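Local structure of protein kinase A regulatory subunit, putative (Trypanosoma cruzi, 6FTF) at residues L40-F48 with R261-G269; F186-E197 with R243-V254. The protein probably restrains the catalytic subunit of a cAMP-independent protein kinase A and carries two cyclic nucleotide-binding-type domains, each holding a nucleoside analogue, 7-cyano-7-deazainosine. All blocks are in the same frame, centred on the assembly; numbering follows the deposited sequence. Where two conformers were deposited one is given.

Interaction 1 (L40-F48 with R261-G269)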
loop_
_atom_site.group_PDB
_atom_site.type_symbol
_atom_site.label_atom_id
_atom_site.label_comp_id
_atom_site.label_asym_id
_atom_site.label_seq_id
_atom_site.Cartn_x
_atom_site.Cartn_y
_atom_site.Cartn_z
ATOM N N LEU A 40 -9.724 -1.750 6.086
ATOM C CA LEU A 40 -9.363 -2.761 5.106
ATOM C C LEU A 40 -8.912 -2.147 3.790
ATOM O O LEU A 40 -7.970 -2.650 3.162
ATOM C CB LEU A 40 -10.546 -3.686 4.868
ATOM C CG LEU A 40 -11.068 -4.469 6.062
ATOM C CD1 LEU A 40 -12.210 -5.303 5.539
ATOM C CD2 LEU A 40 -9.958 -5.299 6.685
ATOM N N THR A 41 -9.573 -1.085 3.336
ATOM C CA THR A 41 -9.230 -0.526 2.035
ATOM C C THR A 41 -7.916 0.239 2.043
ATOM O O THR A 41 -7.399 0.562 0.960
ATOM C CB THR A 41 -10.347 0.347 1.473
ATOM O OG1 THR A 41 -10.583 1.438 2.350
ATOM C CG2 THR A 41 -11.640 -0.447 1.263
ATOM N N HIS A 42 -7.355 0.537 3.207
ATOM C CA HIS A 42 -6.043 1.160 3.270
ATOM C C HIS A 42 -4.947 0.196 3.685
ATOM O O HIS A 42 -3.785 0.596 3.744
ATOM C CB HIS A 42 -6.074 2.370 4.210
ATOM C CG HIS A 42 -6.894 3.494 3.672
ATOM N ND1 HIS A 42 -8.269 3.522 3.761
ATOM C CD2 HIS A 42 -6.540 4.603 2.981
ATOM C CE1 HIS A 42 -8.724 4.614 3.173
ATOM N NE2 HIS A 42 -7.695 5.289 2.693
ATOM N N ASN A 43 -5.273 -1.060 3.945
ATOM C CA ASN A 43 -4.291 -2.054 4.349
ATOM C C ASN A 43 -3.954 -2.950 3.168
ATOM O O ASN A 43 -4.847 -3.500 2.521
ATOM C CB ASN A 43 -4.825 -2.885 5.518
ATOM C CG ASN A 43 -3.808 -3.874 6.021
ATOM O OD1 ASN A 43 -3.487 -4.844 5.341
ATOM N ND2 ASN A 43 -3.295 -3.652 7.224
ATOM N N VAL A 44 -2.662 -3.109 2.901
ATOM C CA VAL A 44 -2.222 -3.759 1.673
ATOM C C VAL A 44 -2.672 -5.208 1.536
ATOM O O VAL A 44 -2.684 -5.728 0.412
ATOM C CB VAL A 44 -0.696 -3.677 1.489
ATOM C CG1 VAL A 44 -0.228 -2.242 1.526
ATOM C CG2 VAL A 44 0.026 -4.558 2.509
ATOM N N LEU A 45 -3.013 -5.895 2.626
ATOM C CA LEU A 45 -3.416 -7.293 2.516
ATOM C C LEU A 45 -4.729 -7.469 1.777
ATOM O O LEU A 45 -5.030 -8.586 1.349
ATOM C CB LEU A 45 -3.567 -7.910 3.904
ATOM C CG LEU A 45 -2.281 -8.031 4.711
ATOM C CD1 LEU A 45 -2.579 -8.402 6.148
ATOM C CD2 LEU A 45 -1.326 -9.041 4.090
ATOM N N PHE A 46 -5.507 -6.402 1.618
ATOM C CA PHE A 46 -6.830 -6.460 1.001
ATOM C C PHE A 46 -6.884 -5.705 -0.319
ATOM O O PHE A 46 -7.972 -5.467 -0.846
ATOM C CB PHE A 46 -7.874 -5.930 1.988
ATOM C CG PHE A 46 -7.765 -6.555 3.353
ATOM C CD1 PHE A 46 -8.403 -7.738 3.660
ATOM C CD2 PHE A 46 -6.971 -5.974 4.308
ATOM C CE1 PHE A 46 -8.262 -8.308 4.912
ATOM C CE2 PHE A 46 -6.824 -6.538 5.561
ATOM C CZ PHE A 46 -7.461 -7.702 5.857
ATOM N N SER A 47 -5.721 -5.377 -0.885
ATOM C CA SER A 47 -5.616 -4.421 -1.980
ATOM C C SER A 47 -6.479 -4.778 -3.180
ATOM O O SER A 47 -6.981 -3.873 -3.861
ATOM C CB SER A 47 -4.172 -4.317 -2.464
ATOM O OG SER A 47 -3.338 -3.783 -1.469
ATOM N N PHE A 48 -6.571 -6.056 -3.530
ATOM C CA PHE A 48 -7.226 -6.455 -4.769
ATOM C C PHE A 48 -8.591 -7.100 -4.548
ATOM O O PHE A 48 -9.147 -7.694 -5.472
ATOM C CB PHE A 48 -6.251 -7.247 -5.659
ATOM C CG PHE A 48 -5.070 -6.405 -6.076
ATOM C CD1 PHE A 48 -5.205 -5.466 -7.096
ATOM C CD2 PHE A 48 -3.870 -6.448 -5.371
ATOM C CE1 PHE A 48 -4.171 -4.625 -7.430
ATOM C CE2 PHE A 48 -2.827 -5.615 -5.704
ATOM C CZ PHE A 48 -2.968 -4.696 -6.738
ATOM N N ARG A 261 -3.198 5.378 -4.477
ATOM C CA ARG A 261 -3.005 6.370 -3.429
ATOM C C ARG A 261 -3.470 5.879 -2.066
ATOM O O ARG A 261 -2.885 6.259 -1.060
ATOM C CB ARG A 261 -3.728 7.660 -3.820
ATOM C CG ARG A 261 -3.391 8.851 -2.984
ATOM C CD ARG A 261 -4.047 10.075 -3.573
ATOM N NE ARG A 261 -3.731 11.269 -2.817
ATOM C CZ ARG A 261 -4.201 12.480 -3.127
ATOM N NH1 ARG A 261 -4.995 12.646 -4.176
ATOM N NH2 ARG A 261 -3.885 13.519 -2.373
ATOM N N ARG A 262 -4.510 5.047 -2.014
ATOM C CA ARG A 262 -5.005 4.596 -0.714
ATOM C C ARG A 262 -3.989 3.753 0.042
ATOM O O ARG A 262 -4.111 3.620 1.265
ATOM C CB ARG A 262 -6.329 3.842 -0.855
ATOM C CG ARG A 262 -6.262 2.545 -1.621
ATOM C CD ARG A 262 -7.649 2.113 -2.147
ATOM N NE ARG A 262 -7.628 0.987 -3.102
ATOM C CZ ARG A 262 -7.930 -0.278 -2.806
ATOM N NH1 ARG A 262 -8.263 -0.632 -1.569
ATOM N NH2 ARG A 262 -7.897 -1.207 -3.746
ATOM N N HIS A 263 -2.996 3.193 -0.649
ATOM C CA HIS A 263 -1.973 2.365 -0.028
ATOM C C HIS A 263 -0.656 3.094 0.140
ATOM O O HIS A 263 0.298 2.519 0.675
ATOM C CB HIS A 263 -1.772 1.114 -0.863
ATOM C CG HIS A 263 -2.999 0.278 -0.958
ATOM N ND1 HIS A 263 -3.554 -0.098 -2.156
ATOM C CD2 HIS A 263 -3.817 -0.210 0.013
ATOM C CE1 HIS A 263 -4.646 -0.808 -1.927
ATOM N NE2 HIS A 263 -4.833 -0.877 -0.617
ATOM N N PHE A 264 -0.581 4.362 -0.251
ATOM C CA PHE A 264 0.689 5.083 -0.256
ATOM C C PHE A 264 1.272 5.198 1.141
ATOM O O PHE A 264 2.456 4.930 1.353
ATOM C CB PHE A 264 0.464 6.462 -0.880
ATOM C CG PHE A 264 1.669 7.351 -0.882
ATOM C CD1 PHE A 264 2.749 7.082 -1.700
ATOM C CD2 PHE A 264 1.693 8.500 -0.110
ATOM C CE1 PHE A 264 3.848 7.920 -1.723
ATOM C CE2 PHE A 264 2.784 9.348 -0.145
ATOM C CZ PHE A 264 3.864 9.049 -0.949
ATOM N N GLU A 265 0.463 5.637 2.106
ATOM C CA GLU A 265 0.969 5.826 3.460
ATOM C C GLU A 265 1.528 4.525 4.024
ATOM O O GLU A 265 2.640 4.491 4.570
ATOM C CB GLU A 265 -0.149 6.364 4.355
ATOM C CG GLU A 265 0.304 6.697 5.761
ATOM C CD GLU A 265 1.323 7.820 5.777
ATOM O OE1 GLU A 265 1.181 8.756 4.959
ATOM O OE2 GLU A 265 2.265 7.766 6.596
ATOM N N MET A 266 0.785 3.430 3.879
ATOM C CA MET A 266 1.231 2.180 4.483
ATOM C C MET A 266 2.510 1.679 3.838
ATOM O O MET A 266 3.424 1.226 4.535
ATOM C CB MET A 266 0.151 1.100 4.430
ATOM C CG MET A 266 0.640 -0.239 4.994
ATOM S SD MET A 266 -0.685 -1.379 5.481
ATOM C CE MET A 266 0.271 -2.864 5.485
ATOM N N CYS A 267 2.601 1.731 2.523
ATOM C CA CYS A 267 3.683 1.090 1.763
ATOM C C CYS A 267 4.926 1.959 1.687
ATOM O O CYS A 267 6.059 1.466 1.679
ATOM C CB CYS A 267 3.242 0.890 0.317
ATOM S SG CYS A 267 1.964 -0.295 0.116
ATOM N N LEU A 268 4.715 3.259 1.511
ATOM C CA LEU A 268 5.818 4.155 1.207
ATOM C C LEU A 268 6.038 5.199 2.280
ATOM O O LEU A 268 6.962 6.008 2.155
ATOM C CB LEU A 268 5.643 4.809 -0.167
ATOM C CG LEU A 268 5.728 3.845 -1.351
ATOM C CD1 LEU A 268 5.595 4.619 -2.640
ATOM C CD2 LEU A 268 7.026 3.031 -1.354
ATOM N N GLY A 269 5.263 5.159 3.364
ATOM C CA GLY A 269 5.483 6.023 4.496
ATOM C C GLY A 269 6.942 6.120 4.896
ATOM O O GLY A 269 7.472 7.212 5.134
HETATM O O HOH W 1 -2.262 3.128 3.432
HETATM O O HOH W 2 -6.661 -2.663 0.617
HETATM O O HOH W 3 -9.271 -2.978 -1.211
#
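Arg262 sets CG between its backbone N and carbonyl carbon (chi1 65°) and then runs extended to NE, which carries its guanidinium along the 40-48 segment to two backbone carbonyls, while Met266, with CG anti to the backbone N (chi1 177°), stretches its thioether toward Val44. The contact is an interdomain one: it joins the C-terminal part of helix 30-42 and the residues after it to the short helix 264-268 that follows the last strand of the second cyclic nucleotide-binding domain. NH1 of Arg262 donates to Thr41 O at 2.9 Å, in the carbonyl plane on a lone pair, and NH2 makes a weak hydrogen bond to Ser47 O at 2.8 Å, bent to 128°. The His263 ring is sandwiched: Ser47 OG lies over one face, CG of Arg262 over the centre of the other. Water 2 joins His263 NE2 to Asn43 O, and water 1 is held by His42 O, Arg262 O and Met266 N, so part of the interface is bridged by solvent. Asn43 OD1 accepts from Leu45 N at 2.9 Å, an Asx turn that shapes the loop, while its ND2 bonds Gly106 O in the first domain. Helix 171-178 adjoins the apolar end through Gln176, which touches Val44 and Met266. In the Met266 conformer given, Val44 N points a long, weak hydrogen bond at SD (3.7 Å), and CE lies against Val44 CG2 at 3.4 Å.

Interaction 2 (F186-E197 with R243-V254). With 7CI (7-cyano-7-deazainosine), chain E.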
loop_
_atom_site.group_PDB
_atom_site.type_symbol
_atom_site.label_atom_id
_atom_site.label_comp_id
_atom_site.label_asym_id
_atom_site.label_seq_id
_atom_site.Cartn_x
_atom_site.Cartn_y
_atom_site.Cartn_z
ATOM N N PHE A 186 2.318 0.195 -21.441
ATOM C CA PHE A 186 1.955 1.324 -22.290
ATOM C C PHE A 186 2.776 1.266 -23.562
ATOM O O PHE A 186 3.992 1.058 -23.514
ATOM C CB PHE A 186 2.237 2.650 -21.583
ATOM C CG PHE A 186 1.462 2.815 -20.293
ATOM C CD1 PHE A 186 1.982 2.364 -19.088
ATOM C CD2 PHE A 186 0.198 3.373 -20.279
ATOM C CE1 PHE A 186 1.280 2.510 -17.922
ATOM C CE2 PHE A 186 -0.508 3.505 -19.109
ATOM C CZ PHE A 186 0.031 3.059 -17.928
ATOM N N SER A 187 2.118 1.464 -24.695
ATOM C CA SER A 187 2.834 1.594 -25.951
ATOM C C SER A 187 3.352 3.019 -26.112
ATOM O O SER A 187 2.852 3.951 -25.478
ATOM C CB SER A 187 1.937 1.222 -27.129
ATOM O OG SER A 187 0.682 1.854 -27.054
ATOM N N PRO A 188 4.356 3.218 -26.971
ATOM C CA PRO A 188 4.888 4.569 -27.160
ATOM C C PRO A 188 3.774 5.532 -27.531
ATOM O O PRO A 188 2.938 5.240 -28.390
ATOM C CB PRO A 188 5.880 4.405 -28.318
ATOM C CG PRO A 188 6.228 2.986 -28.344
ATOM C CD PRO A 188 5.056 2.227 -27.807
ATOM N N GLY A 189 3.770 6.696 -26.908
ATOM C CA GLY A 189 2.770 7.709 -27.168
ATOM C C GLY A 189 1.522 7.613 -26.323
ATOM O O GLY A 189 0.712 8.544 -26.336
ATOM N N GLU A 190 1.337 6.528 -25.580
ATOM C CA GLU A 190 0.232 6.446 -24.640
ATOM C C GLU A 190 0.535 7.268 -23.392
ATOM O O GLU A 190 1.679 7.339 -22.913
ATOM C CB GLU A 190 -0.093 4.993 -24.279
ATOM C CG GLU A 190 -0.691 4.250 -25.470
ATOM C CD GLU A 190 -1.249 2.891 -25.146
ATOM O OE1 GLU A 190 -0.650 2.167 -24.329
ATOM O OE2 GLU A 190 -2.287 2.531 -25.744
ATOM N N TYR A 191 -0.508 7.905 -22.869
ATOM C CA TYR A 191 -0.401 8.718 -21.663
ATOM C C TYR A 191 -0.581 7.827 -20.435
ATOM O O TYR A 191 -1.601 7.136 -20.284
ATOM C CB TYR A 191 -1.436 9.846 -21.667
ATOM C CG TYR A 191 -1.066 11.044 -22.523
ATOM C CD1 TYR A 191 -0.668 10.900 -23.846
ATOM C CD2 TYR A 191 -1.103 12.324 -21.991
ATOM C CE1 TYR A 191 -0.308 12.010 -24.600
ATOM C CE2 TYR A 191 -0.763 13.429 -22.754
ATOM C CZ TYR A 191 -0.376 13.263 -24.053
ATOM O OH TYR A 191 -0.004 14.333 -24.846
ATOM N N ILE A 192 0.411 7.854 -19.564
ATOM C CA ILE A 192 0.335 7.186 -18.276
ATOM C C ILE A 192 -0.438 8.044 -17.290
ATOM O O ILE A 192 -1.294 7.534 -16.548
ATOM C CB ILE A 192 1.770 6.895 -17.796
ATOM C CG1 ILE A 192 2.475 5.989 -18.816
ATOM C CG2 ILE A 192 1.763 6.281 -16.404
ATOM C CD1 ILE A 192 3.953 5.801 -18.611
ATOM N N ILE A 193 -0.139 9.350 -17.271
ATOM C CA ILE A 193 -0.841 10.355 -16.483
ATOM C C ILE A 193 -1.232 11.489 -17.423
ATOM O O ILE A 193 -0.422 11.924 -18.243
ATOM C CB ILE A 193 0.033 10.879 -15.323
ATOM C CG1 ILE A 193 0.309 9.749 -14.348
ATOM C CG2 ILE A 193 -0.629 12.069 -14.637
ATOM C CD1 ILE A 193 1.375 10.069 -13.270
ATOM N N HIS A 194 -2.471 11.974 -17.295
ATOM C CA HIS A 194 -2.901 13.205 -17.943
ATOM C C HIS A 194 -2.885 14.343 -16.936
ATOM O O HIS A 194 -3.285 14.169 -15.783
ATOM C CB HIS A 194 -4.329 13.094 -18.482
ATOM C CG HIS A 194 -4.434 12.394 -19.798
ATOM N ND1 HIS A 194 -4.342 13.054 -21.006
ATOM C CD2 HIS A 194 -4.623 11.090 -20.092
ATOM C CE1 HIS A 194 -4.489 12.180 -21.987
ATOM N NE2 HIS A 194 -4.649 10.978 -21.459
ATOM N N TYR A 195 -2.454 15.506 -17.399
ATOM C CA TYR A 195 -2.583 16.757 -16.662
ATOM C C TYR A 195 -4.020 16.982 -16.235
ATOM O O TYR A 195 -4.947 16.718 -16.997
ATOM C CB TYR A 195 -2.158 17.871 -17.625
ATOM C CG TYR A 195 -2.224 19.275 -17.082
ATOM C CD1 TYR A 195 -3.411 19.967 -17.020
ATOM C CD2 TYR A 195 -1.076 19.930 -16.651
ATOM C CE1 TYR A 195 -3.468 21.260 -16.529
ATOM C CE2 TYR A 195 -1.127 21.220 -16.166
ATOM C CZ TYR A 195 -2.319 21.867 -16.114
ATOM O OH TYR A 195 -2.397 23.162 -15.650
ATOM N N GLY A 196 -4.206 17.515 -15.030
ATOM C CA GLY A 196 -5.504 17.988 -14.599
ATOM C C GLY A 196 -6.422 16.960 -13.996
ATOM O O GLY A 196 -7.615 17.250 -13.821
ATOM N N GLU A 197 -5.912 15.809 -13.599
ATOM C CA GLU A 197 -6.735 14.740 -13.051
ATOM C C GLU A 197 -6.458 14.548 -11.567
ATOM O O GLU A 197 -5.529 15.092 -11.002
ATOM C CB GLU A 197 -6.602 13.425 -13.837
ATOM C CG GLU A 197 -5.216 12.834 -14.018
ATOM C CD GLU A 197 -5.205 11.641 -15.033
ATOM O OE1 GLU A 197 -6.237 11.467 -15.716
ATOM O OE2 GLU A 197 -4.199 10.880 -15.171
ATOM N N ARG A 243 -4.269 18.162 -7.819
ATOM C CA ARG A 243 -4.475 17.436 -9.065
ATOM C C ARG A 243 -3.182 17.408 -9.872
ATOM O O ARG A 243 -2.244 18.150 -9.624
ATOM C CB ARG A 243 -5.637 18.050 -9.855
ATOM C CG ARG A 243 -6.981 17.931 -9.143
ATOM C CD ARG A 243 -8.114 18.509 -9.950
ATOM N NE ARG A 243 -8.567 17.648 -11.041
ATOM C CZ ARG A 243 -9.527 16.735 -10.937
ATOM N NH1 ARG A 243 -10.104 16.478 -9.791
ATOM N NH2 ARG A 243 -9.909 16.057 -12.012
ATOM N N THR A 244 -3.132 16.537 -10.869
ATOM C CA THR A 244 -1.890 16.351 -11.611
ATOM C C THR A 244 -1.528 17.606 -12.390
ATOM O O THR A 244 -2.380 18.278 -12.979
ATOM C CB THR A 244 -1.968 15.138 -12.537
ATOM O OG1 THR A 244 -3.045 15.331 -13.436
ATOM C CG2 THR A 244 -2.161 13.840 -11.770
ATOM N N VAL A 245 -0.243 17.916 -12.372
ATOM C CA VAL A 245 0.296 19.138 -12.934
ATOM C C VAL A 245 1.123 18.889 -14.173
ATOM O O VAL A 245 1.702 19.832 -14.723
ATOM C CB VAL A 245 1.074 19.936 -11.869
ATOM C CG1 VAL A 245 0.103 20.537 -10.865
ATOM C CG2 VAL A 245 2.061 19.040 -11.130
ATOM N N ALA A 246 1.204 17.648 -14.640
ATOM C CA ALA A 246 1.903 17.336 -15.872
ATOM C C ALA A 246 1.306 16.082 -16.478
ATOM O O ALA A 246 0.741 15.247 -15.769
ATOM C CB ALA A 246 3.388 17.086 -15.609
ATOM N N ASP A 247 1.443 15.965 -17.795
ATOM C CA ASP A 247 1.254 14.688 -18.449
ATOM C C ASP A 247 2.523 13.869 -18.268
ATOM O O ASP A 247 3.625 14.409 -18.220
ATOM C CB ASP A 247 1.044 14.859 -19.948
ATOM C CG ASP A 247 -0.095 15.794 -20.292
ATOM O OD1 ASP A 247 -1.239 15.491 -19.920
ATOM O OD2 ASP A 247 0.161 16.812 -20.991
ATOM N N VAL A 248 2.377 12.549 -18.249
ATOM C CA VAL A 248 3.511 11.637 -18.344
ATOM C C VAL A 248 3.200 10.681 -19.478
ATOM O O VAL A 248 2.165 10.000 -19.446
ATOM C CB VAL A 248 3.770 10.878 -17.033
ATOM C CG1 VAL A 248 4.975 9.988 -17.211
ATOM C CG2 VAL A 248 3.960 11.862 -15.880
ATOM N N VAL A 249 4.059 10.673 -20.496
ATOM C CA VAL A 249 3.798 9.978 -21.753
ATOM C C VAL A 249 4.905 8.959 -21.995
ATOM O O VAL A 249 6.086 9.288 -21.877
ATOM C CB VAL A 249 3.730 10.977 -22.926
ATOM C CG1 VAL A 249 3.374 10.262 -24.225
ATOM C CG2 VAL A 249 2.737 12.089 -22.610
ATOM N N ALA A 250 4.543 7.742 -22.395
ATOM C CA ALA A 250 5.553 6.742 -22.739
ATOM C C ALA A 250 6.287 7.158 -24.011
ATOM O O ALA A 250 5.663 7.494 -25.018
ATOM C CB ALA A 250 4.896 5.387 -22.963
ATOM N N THR A 251 7.618 7.167 -23.975
ATOM C CA THR A 251 8.395 7.423 -25.190
ATOM C C THR A 251 8.924 6.147 -25.838
ATOM O O THR A 251 9.398 6.207 -26.985
ATOM C CB THR A 251 9.573 8.370 -24.930
ATOM O OG1 THR A 251 10.520 7.746 -24.058
ATOM C CG2 THR A 251 9.113 9.693 -24.354
ATOM N N THR A 252 8.907 5.032 -25.138
ATOM C CA THR A 252 9.167 3.703 -25.655
ATOM C C THR A 252 8.011 2.857 -25.169
ATOM O O THR A 252 7.107 3.354 -24.489
ATOM C CB THR A 252 10.459 3.137 -25.048
ATOM O OG1 THR A 252 10.315 3.000 -23.622
ATOM C CG2 THR A 252 11.635 4.055 -25.318
ATOM N N HIS A 253 8.012 1.572 -25.492
ATOM C CA HIS A 253 7.160 0.686 -24.724
ATOM C C HIS A 253 7.582 0.787 -23.265
ATOM O O HIS A 253 8.774 0.876 -22.959
ATOM C CB HIS A 253 7.277 -0.758 -25.203
ATOM C CG HIS A 253 6.260 -1.658 -24.578
ATOM N ND1 HIS A 253 4.941 -1.690 -24.985
ATOM C CD2 HIS A 253 6.351 -2.516 -23.536
ATOM C CE1 HIS A 253 4.272 -2.546 -24.235
ATOM N NE2 HIS A 253 5.106 -3.066 -23.352
ATOM N N VAL A 254 6.600 0.829 -22.372
ATOM C CA VAL A 254 6.848 0.999 -20.948
ATOM C C VAL A 254 6.092 -0.065 -20.173
ATOM O O VAL A 254 4.931 -0.366 -20.468
ATOM C CB VAL A 254 6.434 2.403 -20.472
ATOM C CG1 VAL A 254 6.397 2.495 -18.940
ATOM C CG2 VAL A 254 7.353 3.452 -21.050
HETATM C C1 7CI E . 5.718 14.247 -12.560
HETATM N N1 7CI E . 6.127 15.702 -12.563
HETATM O O1 7CI E . 4.470 14.106 -13.202
HETATM C C2 7CI E . 7.380 16.118 -12.623
HETATM N N2 7CI E . 8.521 15.397 -12.734
HETATM O O2 7CI E . 5.852 12.383 -11.108
HETATM C C3 7CI E . 9.683 16.067 -12.869
HETATM N N3 7CI E . 9.719 17.469 -12.802
HETATM O O3 7CI E . 3.625 13.130 -9.856
HETATM C C4 7CI E . 8.581 18.213 -12.652
HETATM N N4 7CI E . 4.932 20.285 -12.277
HETATM C C5 7CI E . 7.339 17.546 -12.587
HETATM O O5 7CI E . 8.719 19.466 -12.557
HETATM C C6 7CI E . 5.940 17.945 -12.483
HETATM C C7 7CI E . 5.255 16.738 -12.485
HETATM C C8 7CI E . 5.397 19.224 -12.374
HETATM C C9 7CI E . 5.532 13.722 -11.179
HETATM C C10 7CI E . 4.136 13.974 -10.932
HETATM C C11 7CI E . 3.516 13.579 -12.289
HETATM C C12 7CI E . 2.102 14.232 -12.572
HETATM O O4 7CI E . 2.132 15.583 -12.271
HETATM O O HOH W 4 0.359 16.805 -23.743
HETATM O O HOH W 5 -3.605 15.789 -21.222
#
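The two segments pair antiparallel in two different sheets, Phe186 with Val254 (hydrogen-bonded) in that of strands 181-186 and 254-260, and Tyr191 with Val249 (non-hydrogen-bonded) and Ile193 with Val248 (hydrogen-bonded) in that of 191-193 and 247-250, where a classic beta bulge sets both Ile192 and Ile193 against Val248, whose O accepts from both backbone nitrogens. Val249 CG2 sits over the centre of the Tyr191 ring, 3.5 Å from the centroid and 7° off its normal, a CH-pi contact. The carboxylate of Asp247 meets the same ring at its edge. Its OD1 takes the N-H of Tyr195 from above the carboxylate plane at 2.8 Å, almost straight at 178°, while OD2 forms a salt bridge with Arg215, which also makes a cation-pi contact with Tyr195. Ile193 and Val248 lie side by side, pointing the same way. These strands belong to the beta roll of the second cyclic nucleotide-binding domain, and Val245, Ala246 and Val248 line its nucleoside pocket: Val248 CG2 lies 3.5 Å from 7CI O1, and Val245 N and Ala246 N reach 7CI O4 weakly. Beyond the strand, Thr244 OG1, turned back over its own main chain (chi1 59°), donates a hydrogen bond to His194 O at 2.6 Å and accepts from Glu197 N, bracing the type II turn 194-197. Arg243 grips Gly196 O side-on, NE at 3.0 Å and NH2 at 3.2 Å.

How the interactions relate
From the N terminus the chain reaches 40-48 at the end of helix 30-42, then builds the first cyclic nucleotide-binding domain and helix 171-178 before entering the second. There 186-197 pairs with 243-254, so interaction 2 closes a loop of 45 intervening residues, with strands 201-205, 209-215 and 221-228 and helix 235-240 inside it. The chain next runs through strand 254-260 to 261-269, where interaction 1 closes the outer loop of 212 residues; interaction 2 is nested within it. Their centres lie about 23 Å apart without touching. Interaction 1 ties the two halves of the chain together, whereas interaction 2 pairs an edge strand of the second domain's beta roll with its neighbour, beside the nucleoside pocket.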